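Local coordinates for protein CrmK (Actinoalloteichus sp. WH1-2216-6, PDB 5I1V) that probably acts as an FAD-dependent oxidase, carrying a covalently bound flavin, that recycles shunt products in caerulomycin biosynthesis, at residues A[222-235]-A[272-286]. Sequence-based numbering, arbitrary orientation.
Sequences SFHVARVSWSWAEL and HRSAGHLAMHAQIPV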
ATOM      1  N   SER A 222       0.438 -22.260   0.474  1.00 25.65           N
ATOM      2  CA  SER A 222       1.332 -21.647   1.452  1.00 28.48           C
ATOM      3  C   SER A 222       2.757 -22.001   1.143  1.00 26.87           C
ATOM      4  O   SER A 222       2.998 -22.932   0.354  1.00 24.09           O
ATOM      5  CB  SER A 222       0.942 -21.996   2.887  1.00 33.98           C
ATOM      6  OG  SER A 222       1.399 -23.243   3.257  1.00 34.36           O
ATOM      7  N   PHE A 223       3.655 -21.185   1.708  1.00 24.56           N
ATOM      8  CA  PHE A 223       5.062 -21.147   1.400  1.00 25.34           C
ATOM      9  C   PHE A 223       5.892 -21.127   2.672  1.00 24.37           C
ATOM     10  O   PHE A 223       5.507 -20.501   3.665  1.00 24.76           O
ATOM     11  CB  PHE A 223       5.401 -19.853   0.657  1.00 24.61           C
ATOM     12  CG  PHE A 223       4.997 -19.879  -0.774  1.00 26.00           C
ATOM     13  CD1 PHE A 223       3.686 -19.760  -1.110  1.00 26.38           C
ATOM     14  CD2 PHE A 223       5.933 -20.067  -1.779  1.00 26.19           C
ATOM     15  CE1 PHE A 223       3.279 -19.834  -2.430  1.00 27.72           C
ATOM     16  CE2 PHE A 223       5.538 -20.137  -3.093  1.00 24.21           C
ATOM     17  CZ  PHE A 223       4.204 -20.016  -3.420  1.00 26.86           C
ATOM     18  N   HIS A 224       7.032 -21.784   2.609  1.00 25.71           N
ATOM     19  CA  HIS A 224       8.103 -21.571   3.578  1.00 26.37           C
ATOM     20  C   HIS A 224       8.931 -20.396   3.076  1.00 28.70           C
ATOM     21  O   HIS A 224       9.338 -20.376   1.898  1.00 28.72           O
ATOM     22  CB  HIS A 224       9.028 -22.790   3.648  1.00 29.53           C
ATOM     23  CG  HIS A 224       8.382 -24.026   4.185  1.00 32.84           C
ATOM     24  ND1 HIS A 224       7.967 -24.138   5.493  1.00 36.33           N
ATOM     25  CD2 HIS A 224       8.085 -25.207   3.595  1.00 34.52           C
ATOM     26  CE1 HIS A 224       7.437 -25.334   5.686  1.00 38.44           C
ATOM     27  NE2 HIS A 224       7.498 -26.002   4.550  1.00 37.70           N
ATOM     28  N   VAL A 225       9.237 -19.454   3.966  1.00 26.39           N
ATOM     29  CA  VAL A 225       9.884 -18.220   3.601  1.00 25.16           C
ATOM     30  C   VAL A 225      11.167 -18.125   4.427  1.00 28.53           C
ATOM     31  O   VAL A 225      11.193 -18.514   5.571  1.00 31.59           O
ATOM     32  CB  VAL A 225       8.977 -17.006   3.886  1.00 27.45           C
ATOM     33  CG1 VAL A 225       9.709 -15.715   3.557  1.00 26.99           C
ATOM     34  CG2 VAL A 225       7.635 -17.097   3.102  1.00 28.88           C
ATOM     35  N   ALA A 226      12.240 -17.675   3.809  1.00 29.25           N
ATOM     36  CA  ALA A 226      13.480 -17.431   4.506  1.00 30.72           C
ATOM     37  C   ALA A 226      13.964 -16.042   4.141  1.00 31.27           C
ATOM     38  O   ALA A 226      14.013 -15.676   2.961  1.00 29.99           O
ATOM     39  CB  ALA A 226      14.524 -18.472   4.113  1.00 29.58           C
ATOM     40  N   ARG A 227      14.336 -15.280   5.155  1.00 28.02           N
ATOM     41  CA  ARG A 227      14.818 -13.937   4.954  1.00 32.38           C
ATOM     42  C   ARG A 227      16.199 -13.943   5.617  1.00 31.23           C
ATOM     43  O   ARG A 227      16.367 -14.395   6.743  1.00 30.26           O
ATOM     44  CB  ARG A 227      13.853 -12.928   5.549  1.00 38.60           C
ATOM     45  CG  ARG A 227      12.380 -13.283   5.228  1.00 46.96           C
ATOM     46  CD  ARG A 227      11.523 -12.115   4.752  1.00 50.92           C
ATOM     47  NE  ARG A 227      11.387 -11.120   5.808  1.00 58.41           N
ATOM     48  CZ  ARG A 227      11.579  -9.805   5.678  1.00 68.94           C
ATOM     49  NH1 ARG A 227      11.868  -9.250   4.496  1.00 67.06           N
ATOM     50  NH2 ARG A 227      11.450  -9.022   6.751  1.00 73.97           N
ATOM     51  N   VAL A 228      17.185 -13.537   4.853  1.00 33.91           N
ATOM     52  CA  VAL A 228      18.575 -13.701   5.217  1.00 29.48           C
ATOM     53  C   VAL A 228      19.231 -12.351   5.073  1.00 30.72           C
ATOM     54  O   VAL A 228      18.897 -11.620   4.178  1.00 29.75           O
ATOM     55  CB  VAL A 228      19.219 -14.709   4.276  1.00 30.87           C
ATOM     56  CG1 VAL A 228      20.649 -15.012   4.688  1.00 30.42           C
ATOM     57  CG2 VAL A 228      18.432 -15.994   4.288  1.00 32.86           C
ATOM     58  N   SER A 229      20.179 -12.007   5.941  1.00 30.63           N
ATOM     59  CA  SER A 229      21.013 -10.830   5.726  1.00 31.77           C
ATOM     60  C   SER A 229      22.450 -11.123   6.127  1.00 31.81           C
ATOM     61  O   SER A 229      22.683 -11.880   7.062  1.00 29.89           O
ATOM     62  CB  SER A 229      20.500  -9.653   6.541  1.00 36.45           C
ATOM     63  OG  SER A 229      20.266 -10.073   7.862  1.00 37.58           O
ATOM     64  N   TRP A 230      23.395 -10.522   5.409  1.00 31.47           N
ATOM     65  CA  TRP A 230      24.819 -10.662   5.698  1.00 31.69           C
ATOM     66  C   TRP A 230      25.366  -9.278   6.024  1.00 30.39           C
ATOM     67  O   TRP A 230      25.160  -8.340   5.279  1.00 28.67           O
ATOM     68  CB  TRP A 230      25.589 -11.209   4.498  1.00 29.87           C
ATOM     69  CG  TRP A 230      25.289 -12.584   4.075  1.00 30.77           C
ATOM     70  CD1 TRP A 230      26.028 -13.696   4.346  1.00 30.78           C
ATOM     71  CD2 TRP A 230      24.201 -13.007   3.245  1.00 28.72           C
ATOM     72  NE1 TRP A 230      25.455 -14.795   3.765  1.00 30.65           N
ATOM     73  CE2 TRP A 230      24.329 -14.400   3.079  1.00 30.60           C
ATOM     74  CE3 TRP A 230      23.100 -12.345   2.663  1.00 27.84           C
ATOM     75  CZ2 TRP A 230      23.411 -15.160   2.328  1.00 28.95           C
ATOM     76  CZ3 TRP A 230      22.211 -13.084   1.898  1.00 27.76           C
ATOM     77  CH2 TRP A 230      22.378 -14.487   1.732  1.00 28.02           C
ATOM     78  N   SER A 231      26.092  -9.138   7.133  1.00 31.19           N
ATOM     79  CA  SER A 231      26.511  -7.805   7.560  1.00 31.32           C
ATOM     80  C   SER A 231      27.624  -7.297   6.667  1.00 30.46           C
ATOM     81  O   SER A 231      28.625  -8.002   6.449  1.00 33.41           O
ATOM     82  CB  SER A 231      26.961  -7.813   9.040  1.00 33.59           C
ATOM     83  OG  SER A 231      27.583  -6.569   9.357  1.00 36.42           O
ATOM     84  N   TRP A 232      27.491  -6.061   6.182  1.00 28.89           N
ATOM     85  CA  TRP A 232      28.562  -5.426   5.443  1.00 28.91           C
ATOM     86  C   TRP A 232      29.838  -5.241   6.333  1.00 30.87           C
ATOM     87  O   TRP A 232      30.955  -5.271   5.832  1.00 28.95           O
ATOM     88  CB  TRP A 232      28.147  -4.054   4.899  1.00 30.65           C
ATOM     89  CG  TRP A 232      27.802  -4.117   3.451  1.00 31.70           C
ATOM     90  CD1 TRP A 232      26.536  -4.074   2.889  1.00 31.56           C
ATOM     91  CD2 TRP A 232      28.718  -4.259   2.362  1.00 31.13           C
ATOM     92  NE1 TRP A 232      26.635  -4.184   1.532  1.00 30.00           N
ATOM     93  CE2 TRP A 232      27.953  -4.295   1.178  1.00 31.64           C
ATOM     94  CE3 TRP A 232      30.117  -4.351   2.269  1.00 34.28           C
ATOM     95  CZ2 TRP A 232      28.532  -4.419  -0.079  1.00 33.96           C
ATOM     96  CZ3 TRP A 232      30.706  -4.470   1.004  1.00 33.46           C
ATOM     97  CH2 TRP A 232      29.905  -4.499  -0.154  1.00 34.75           C
ATOM     98  N   ALA A 233      29.634  -5.040   7.619  1.00 29.74           N
ATOM     99  CA  ALA A 233      30.767  -4.837   8.554  1.00 31.95           C
ATOM    100  C   ALA A 233      31.678  -6.064   8.594  1.00 33.58           C
ATOM    101  O   ALA A 233      32.830  -5.979   9.043  1.00 32.77           O
ATOM    102  CB  ALA A 233      30.230  -4.542   9.940  1.00 33.42           C
ATOM    103  N   GLU A 234      31.145  -7.214   8.173  1.00 30.57           N
ATOM    104  CA  GLU A 234      31.861  -8.469   8.242  1.00 34.49           C
ATOM    105  C   GLU A 234      32.267  -8.997   6.885  1.00 34.67           C
ATOM    106  O   GLU A 234      32.822 -10.058   6.798  1.00 36.73           O
ATOM    107  CB  GLU A 234      31.011  -9.517   8.953  1.00 37.27           C
ATOM    108  CG  GLU A 234      30.894  -9.295  10.435  1.00 41.06           C
ATOM    109  CD  GLU A 234      29.508  -9.571  10.984  1.00 45.19           C
ATOM    110  OE1 GLU A 234      28.856 -10.583  10.619  1.00 44.67           O
ATOM    111  OE2 GLU A 234      29.069  -8.752  11.823  1.00 53.35           O
ATOM    112  N   LEU A 235      32.013  -8.244   5.835  1.00 35.78           N
ATOM    113  CA  LEU A 235      32.143  -8.735   4.477  1.00 40.47           C
ATOM    114  C   LEU A 235      33.493  -8.355   3.897  1.00 42.99           C
ATOM    115  O   LEU A 235      33.967  -7.238   4.113  1.00 51.24           O
ATOM    116  CB  LEU A 235      31.011  -8.103   3.650  1.00 42.19           C
ATOM    117  CG  LEU A 235      30.657  -8.591   2.261  1.00 43.40           C
ATOM    118  CD1 LEU A 235      30.411 -10.094   2.248  1.00 44.13           C
ATOM    119  CD2 LEU A 235      29.417  -7.830   1.822  1.00 44.52           C
ATOM    120  N   HIS A 272      24.564  -1.252  -1.623  1.00 30.32           N
ATOM    121  CA  HIS A 272      25.758  -0.518  -1.302  1.00 30.41           C
ATOM    122  C   HIS A 272      26.007  -0.618   0.198  1.00 29.26           C
ATOM    123  O   HIS A 272      25.077  -0.713   1.008  1.00 26.37           O
ATOM    124  CB  HIS A 272      25.637   0.953  -1.725  1.00 31.14           C
ATOM    125  CG  HIS A 272      26.867   1.746  -1.441  1.00 30.72           C
ATOM    126  ND1 HIS A 272      27.000   2.527  -0.313  1.00 32.83           N
ATOM    127  CD2 HIS A 272      28.029   1.854  -2.117  1.00 30.52           C
ATOM    128  CE1 HIS A 272      28.206   3.075  -0.303  1.00 33.59           C
ATOM    129  NE2 HIS A 272      28.851   2.680  -1.388  1.00 34.03           N
ATOM    130  N   ARG A 273      27.296  -0.569   0.547  1.00 32.30           N
ATOM    131  CA  ARG A 273      27.760  -0.707   1.920  0.50 31.55           C
ATOM    132  C   ARG A 273      26.994   0.152   2.918  1.00 32.79           C
ATOM    133  O   ARG A 273      26.712  -0.287   4.039  1.00 30.39           O
ATOM    134  CB  ARG A 273      29.272  -0.388   1.993  0.50 33.10           C
ATOM    135  CG  ARG A 273      29.846  -0.307   3.408  0.50 33.75           C
ATOM    136  CD  ARG A 273      31.376  -0.373   3.445  0.50 35.13           C
ATOM    137  NE  ARG A 273      31.879  -1.566   4.137  0.50 35.58           N
ATOM    138  CZ  ARG A 273      32.700  -2.446   3.580  0.50 36.79           C
ATOM    139  NH1 ARG A 273      33.125  -2.227   2.357  0.50 37.95           N
ATOM    140  NH2 ARG A 273      33.106  -3.526   4.234  0.50 40.57           N
ATOM    141  N   SER A 274      26.684   1.386   2.530  1.00 33.85           N
ATOM    142  CA  SER A 274      25.989   2.311   3.429  1.00 35.70           C
ATOM    143  C   SER A 274      24.659   1.801   3.905  1.00 37.12           C
ATOM    144  O   SER A 274      24.150   2.332   4.875  1.00 35.81           O
ATOM    145  CB  SER A 274      25.775   3.670   2.780  1.00 36.56           C
ATOM    146  OG  SER A 274      25.010   3.551   1.596  1.00 34.87           O
ATOM    147  N   ALA A 275      24.072   0.791   3.231  1.00 38.07           N
ATOM    148  CA  ALA A 275      22.879   0.134   3.765  1.00 34.87           C
ATOM    149  C   ALA A 275      23.171  -0.755   4.957  1.00 36.05           C
ATOM    150  O   ALA A 275      22.264  -1.043   5.727  1.00 34.13           O
ATOM    151  CB  ALA A 275      22.166  -0.686   2.682  1.00 36.58           C
ATOM    152  N   GLY A 276      24.408  -1.237   5.101  1.00 37.51           N
ATOM    153  CA  GLY A 276      24.758  -2.071   6.264  1.00 37.02           C
ATOM    154  C   GLY A 276      24.626  -3.582   6.112  1.00 38.90           C
ATOM    155  O   GLY A 276      25.117  -4.311   6.958  1.00 37.87           O
ATOM    156  N   HIS A 277      23.997  -4.074   5.034  1.00 33.68           N
ATOM    157  CA  HIS A 277      23.846  -5.505   4.835  1.00 34.04           C
ATOM    158  C   HIS A 277      23.520  -5.866   3.369  1.00 30.84           C
ATOM    159  O   HIS A 277      23.151  -4.997   2.594  1.00 31.50           O
ATOM    160  CB  HIS A 277      22.802  -6.059   5.809  1.00 36.47           C
ATOM    161  CG  HIS A 277      21.408  -5.620   5.514  1.00 39.89           C
ATOM    162  ND1 HIS A 277      21.033  -4.295   5.469  1.00 43.81           N
ATOM    163  CD2 HIS A 277      20.294  -6.337   5.231  1.00 41.84           C
ATOM    164  CE1 HIS A 277      19.752  -4.216   5.145  1.00 43.81           C
ATOM    165  NE2 HIS A 277      19.284  -5.441   4.993  1.00 41.18           N
ATOM    166  N   LEU A 278      23.772  -7.112   2.988  1.00 30.07           N
ATOM    167  CA  LEU A 278      23.169  -7.746   1.798  1.00 29.72           C
ATOM    168  C   LEU A 278      21.950  -8.475   2.303  1.00 28.36           C
ATOM    169  O   LEU A 278      21.920  -8.849   3.452  1.00 27.41           O
ATOM    170  CB  LEU A 278      24.082  -8.794   1.186  1.00 32.54           C
ATOM    171  CG  LEU A 278      25.261  -8.487   0.255  1.00 34.56           C
ATOM    172  CD1 LEU A 278      25.672  -7.053   0.155  1.00 33.07           C
ATOM    173  CD2 LEU A 278      26.464  -9.346   0.575  1.00 35.77           C
ATOM    174  N   ALA A 279      20.914  -8.659   1.463  1.00 26.25           N
ATOM    175  CA  ALA A 279      19.690  -9.247   1.948  1.00 27.45           C
ATOM    176  C   ALA A 279      19.200 -10.249   0.908  1.00 28.10           C
ATOM    177  O   ALA A 279      19.407 -10.062  -0.275  1.00 27.99           O
ATOM    178  CB  ALA A 279      18.643  -8.165   2.167  1.00 30.96           C
ATOM    179  N   MET A 280      18.613 -11.342   1.346  1.00 28.66           N
ATOM    180  CA  MET A 280      17.968 -12.240   0.412  1.00 29.19           C
ATOM    181  C   MET A 280      16.647 -12.712   0.965  1.00 27.83           C
ATOM    182  O   MET A 280      16.515 -12.918   2.173  1.00 27.64           O
ATOM    183  CB  MET A 280      18.859 -13.426   0.081  1.00 29.74           C
ATOM    184  CG  MET A 280      18.120 -14.522  -0.680  1.00 31.27           C
ATOM    185  SD  MET A 280      19.190 -15.906  -0.983  1.00 32.78           S
ATOM    186  CE  MET A 280      18.935 -16.753   0.560  1.00 33.81           C
ATOM    187  N   HIS A 281      15.659 -12.843   0.075  1.00 27.12           N
ATOM    188  CA  HIS A 281      14.456 -13.562   0.451  0.50 27.91           C
ATOM    189  C   HIS A 281      14.255 -14.741  -0.482  1.00 27.42           C
ATOM    190  O   HIS A 281      14.574 -14.695  -1.666  1.00 28.22           O
ATOM    191  CB  HIS A 281      13.216 -12.670   0.511  0.50 30.55           C
ATOM    192  CG  HIS A 281      12.909 -11.973  -0.769  0.50 31.26           C
ATOM    193  ND1 HIS A 281      13.279 -10.670  -1.004  0.50 33.08           N
ATOM    194  CD2 HIS A 281      12.294 -12.402  -1.893  0.50 34.05           C
ATOM    195  CE1 HIS A 281      12.886 -10.315  -2.214  0.50 35.22           C
ATOM    196  NE2 HIS A 281      12.279 -11.344  -2.772  0.50 36.11           N
ATOM    197  N   ALA A 282      13.793 -15.837   0.102  1.00 24.62           N
ATOM    198  CA  ALA A 282      13.510 -17.043  -0.629  1.00 27.80           C
ATOM    199  C   ALA A 282      12.234 -17.671  -0.136  1.00 26.79           C
ATOM    200  O   ALA A 282      11.841 -17.493   1.049  1.00 27.65           O
ATOM    201  CB  ALA A 282      14.663 -18.012  -0.533  1.00 28.96           C
ATOM    202  N   GLN A 283      11.553 -18.358  -1.057  1.00 25.31           N
ATOM    203  CA  GLN A 283      10.292 -18.977  -0.771  1.00 24.12           C
ATOM    204  C   GLN A 283      10.157 -20.221  -1.586  1.00 23.46           C
ATOM    205  O   GLN A 283      10.688 -20.305  -2.661  1.00 22.15           O
ATOM    206  CB  GLN A 283       9.100 -18.011  -1.053  1.00 24.73           C
ATOM    207  CG  GLN A 283       8.966 -17.604  -2.507  1.00 26.60           C
ATOM    208  CD  GLN A 283       7.910 -16.557  -2.833  1.00 28.73           C
ATOM    209  OE1 GLN A 283       7.890 -15.487  -2.295  1.00 28.68           O
ATOM    210  NE2 GLN A 283       7.053 -16.870  -3.774  1.00 32.49           N
ATOM    211  N   ILE A 284       9.434 -21.196  -1.054  1.00 24.14           N
ATOM    212  CA  ILE A 284       9.175 -22.461  -1.718  1.00 24.39           C
ATOM    213  C   ILE A 284       7.837 -22.961  -1.224  1.00 24.60           C
ATOM    214  O   ILE A 284       7.545 -22.879  -0.045  1.00 25.63           O
ATOM    215  CB  ILE A 284      10.280 -23.506  -1.443  1.00 24.75           C
ATOM    216  CG1 ILE A 284      10.144 -24.726  -2.362  1.00 26.05           C
ATOM    217  CG2 ILE A 284      10.345 -23.854   0.030  1.00 25.73           C
ATOM    218  CD1 ILE A 284      11.278 -25.758  -2.252  1.00 26.80           C
ATOM    219  N   PRO A 285       6.990 -23.431  -2.132  1.00 24.30           N
ATOM    220  CA  PRO A 285       5.720 -23.924  -1.614  1.00 25.85           C
ATOM    221  C   PRO A 285       5.858 -25.092  -0.622  1.00 28.35           C
ATOM    222  O   PRO A 285       6.738 -25.942  -0.760  1.00 26.70           O
ATOM    223  CB  PRO A 285       4.983 -24.389  -2.868  1.00 25.68           C
ATOM    224  CG  PRO A 285       5.655 -23.683  -4.013  1.00 23.49           C
ATOM    225  CD  PRO A 285       7.097 -23.570  -3.586  1.00 24.89           C
ATOM    226  N   VAL A 286       4.969 -25.128   0.359  1.00 30.19           N
ATOM    227  CA  VAL A 286       5.027 -26.130   1.418  1.00 36.79           C
ATOM    228  C   VAL A 286       4.752 -27.523   0.828  1.00 39.65           C
ATOM    229  O   VAL A 286       5.254 -28.522   1.342  1.00 40.26           O
ATOM    230  CB  VAL A 286       4.016 -25.780   2.544  1.00 39.79           C
ATOM    231  CG1 VAL A 286       3.776 -26.951   3.488  1.00 44.13           C
ATOM    232  CG2 VAL A 286       4.511 -24.576   3.329  1.00 38.08           C
TER
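At the end of the pair where strand 222-231 stops and 277-285 begins, W232 lies between R273 and L235: R273 sets its CA squarely over the five-membered ring, 3.5 Å from the centroid, while L235 of its own segment reaches the opposite face. Beyond CA, R273 in the conformer given here bends at chi3 (-116°), and its guanidinium turns a face to the rim of the indole, W232 CE3 lying 3.5 Å from R273 CZ, over the centre of that face, with the planes 58° apart; NH2 adds a weak bond to W232 O. At the indole edge stands the backbone of G276 and H277, and NE1 is hydrogen-bonded to the backbone O of F271. L278 fills the next position, CD1 touching W232 NE1 at 3.3 Å and CD2 meeting L235 CD2.

Along the same sheet face W230 has CG anti to its carbonyl carbon (chi1 -66°), which lays the indole edge against M280, CZ3 to CB 3.8 Å. M280 then turns at chi3 to bring CE beside V228 CG2. At the far end V286 CG2 lies over one face of the H224 imidazole in a CH-pi contact, and P285 CA covers one face of F223.

On the other face, the H281 side chain is about 6 Å from that of FAD-binding F123. The arrangement is a regular antiparallel strand pair inside the large antiparallel sheet that accompanies the FAD-binding domain in this oxidoreductase family.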